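Local atomic coordinates of nicotinate-nucleotide--dimethylbenzimidazole phosphoribosyltransferase (Thermus thermophilus HB8, PDB entry 1WX1), a protein that probably transfers the phosphoribosyl group of nicotinate mononucleotide to 5,6-dimethylbenzimidazole, giving alpha-ribazole 5'-phosphate for cobalamin synthesis. Residues G62-P67 with M163-T168. Numbering follows the deposited sequence.
Sequences GVSAYP and MGIGNT
Ile165 sits against Ser64, Tyr66 and Pro67, where the loop between strand 47-54 and helix 70-79 meets a type II beta turn, Gly164 to Asn167. The turn links strand 157-163 of the parallel sheet to helix 167-179. A backbone hydrogen bond from Asn167 N to Gly164 O, 2.9 Å, closes it. Ile165 makes the largest share of the contact. Its CG2, anti to the backbone N, reaches Tyr66 O at 3.3 Å and Ser64 OG at 3.5 Å. The CG1-CD1 branch meets Tyr66 and Pro67: CG1 lies 3.7 Å from Pro67 O, and CD1 meets Tyr66 CB at 3.9 Å. Tyr66 takes part through this CB and its carbonyl; the end of its side chain leads away from Ile165, and Tyr66 also packs on Pro19 of the second subunit. Val59 and Val70 also touch Ile165, whose side chain is about 9 Å from that of Glu304, the predicted proton acceptor.

On the facing loop Ser64 forms an ST turn: its OG, anti to the backbone N (chi1 178°), accepts a hydrogen bond from Tyr66 N. An alanine here is likely to leave Tyr66 N without this acceptor and to remove the OG contact with Ile165 CG2. Next comes Gly166, the N-cap residue of helix 167-179, at phi 88°. A side chain at these backbone angles would jam against the carbonyl O of Ile165. Val63 CG2 approaches Gly166 CA. At the helix start, a water bridges the segments: it lies 2.9 Å from Thr168 OG1 and gives a weak, 3.4 Å hydrogen bond to Val63 O.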
loop_
_atom_site.group_PDB
_atom_site.type_symbol
_atom_site.label_atom_id
_atom_site.label_comp_id
_atom_site.label_asym_id
_atom_site.label_seq_id
_atom_site.Cartn_x
_atom_site.Cartn_y
_atom_site.Cartn_z
ATOM N N GLY A 62 -9.717 30.317 -15.345
ATOM C CA GLY A 62 -8.284 30.073 -15.354
ATOM C C GLY A 62 -7.802 29.329 -14.122
ATOM O O GLY A 62 -6.796 29.703 -13.514
ATOM N N VAL A 63 -8.511 28.266 -13.758
ATOM C CA VAL A 63 -8.157 27.485 -12.580
ATOM C C VAL A 63 -7.375 26.217 -12.907
ATOM O O VAL A 63 -7.037 25.447 -12.009
ATOM C CB VAL A 63 -9.417 27.096 -11.779
ATOM C CG1 VAL A 63 -10.150 28.351 -11.340
ATOM C CG2 VAL A 63 -10.332 26.213 -12.630
ATOM N N SER A 64 -7.087 26.004 -14.188
ATOM C CA SER A 64 -6.341 24.830 -14.620
ATOM C C SER A 64 -5.376 25.146 -15.759
ATOM O O SER A 64 -5.686 25.944 -16.646
ATOM C CB SER A 64 -7.305 23.732 -15.073
ATOM O OG SER A 64 -6.593 22.604 -15.549
ATOM N N ALA A 65 -4.212 24.501 -15.738
ATOM C CA ALA A 65 -3.199 24.695 -16.772
ATOM C C ALA A 65 -3.538 23.883 -18.018
ATOM O O ALA A 65 -3.011 24.138 -19.102
ATOM C CB ALA A 65 -1.827 24.283 -16.246
ATOM N N TYR A 66 -4.425 22.907 -17.862
ATOM C CA TYR A 66 -4.823 22.054 -18.974
ATOM C C TYR A 66 -6.105 22.526 -19.648
ATOM O O TYR A 66 -7.035 22.972 -18.984
ATOM C CB TYR A 66 -5.024 20.621 -18.478
ATOM C CG TYR A 66 -3.754 19.949 -18.024
ATOM C CD1 TYR A 66 -2.836 19.456 -18.952
ATOM C CD2 TYR A 66 -3.459 19.818 -16.668
ATOM C CE1 TYR A 66 -1.653 18.843 -18.540
ATOM C CE2 TYR A 66 -2.279 19.209 -16.244
ATOM C CZ TYR A 66 -1.382 18.726 -17.185
ATOM O OH TYR A 66 -0.216 18.122 -16.774
ATOM N N PRO A 67 -6.165 22.434 -20.987
ATOM C CA PRO A 67 -7.351 22.851 -21.737
ATOM C C PRO A 67 -8.491 21.862 -21.488
ATOM O O PRO A 67 -8.253 20.677 -21.259
ATOM C CB PRO A 67 -6.866 22.837 -23.182
ATOM C CG PRO A 67 -5.858 21.723 -23.179
ATOM C CD PRO A 67 -5.097 21.990 -21.901
ATOM N N MET A 163 -12.743 12.310 -13.547
ATOM C CA MET A 163 -11.997 12.846 -14.675
ATOM C C MET A 163 -12.764 14.076 -15.121
ATOM O O MET A 163 -13.898 13.980 -15.591
ATOM C CB MET A 163 -11.882 11.844 -15.823
ATOM C CG MET A 163 -11.016 12.352 -16.997
ATOM S SD MET A 163 -9.292 12.794 -16.554
ATOM C CE MET A 163 -9.186 14.508 -17.138
ATOM N N GLY A 164 -12.149 15.236 -14.941
ATOM C CA GLY A 164 -12.793 16.473 -15.332
ATOM C C GLY A 164 -11.877 17.649 -15.073
ATOM O O GLY A 164 -11.585 17.966 -13.926
ATOM N N ILE A 165 -11.413 18.290 -16.140
ATOM C CA ILE A 165 -10.532 19.443 -16.002
ATOM C C ILE A 165 -11.274 20.521 -15.221
ATOM O O ILE A 165 -12.402 20.875 -15.555
ATOM C CB ILE A 165 -10.112 19.994 -17.388
ATOM C CG1 ILE A 165 -9.287 18.942 -18.139
ATOM C CG2 ILE A 165 -9.310 21.277 -17.221
ATOM C CD1 ILE A 165 -8.066 18.456 -17.379
ATOM N N GLY A 166 -10.636 21.017 -14.165
ATOM C CA GLY A 166 -11.242 22.039 -13.332
ATOM C C GLY A 166 -12.103 21.483 -12.212
ATOM O O GLY A 166 -12.701 22.248 -11.456
ATOM N N ASN A 167 -12.161 20.163 -12.065
ATOM C CA ASN A 167 -13.022 19.623 -11.023
ATOM C C ASN A 167 -12.527 19.778 -9.581
ATOM O O ASN A 167 -13.292 19.566 -8.644
ATOM C CB ASN A 167 -13.397 18.163 -11.335
ATOM C CG ASN A 167 -12.288 17.180 -11.044
ATOM O OD1 ASN A 167 -11.175 17.549 -10.682
ATOM N ND2 ASN A 167 -12.599 15.898 -11.204
ATOM N N THR A 168 -11.270 20.171 -9.385
ATOM C CA THR A 168 -10.796 20.359 -8.018
ATOM C C THR A 168 -11.410 21.648 -7.465
ATOM O O THR A 168 -11.546 21.815 -6.258
ATOM C CB THR A 168 -9.250 20.426 -7.937
ATOM O OG1 THR A 168 -8.779 21.596 -8.608
ATOM C CG2 THR A 168 -8.636 19.195 -8.586
HETATM O O HOH W 1 -9.467 23.560 -10.603
#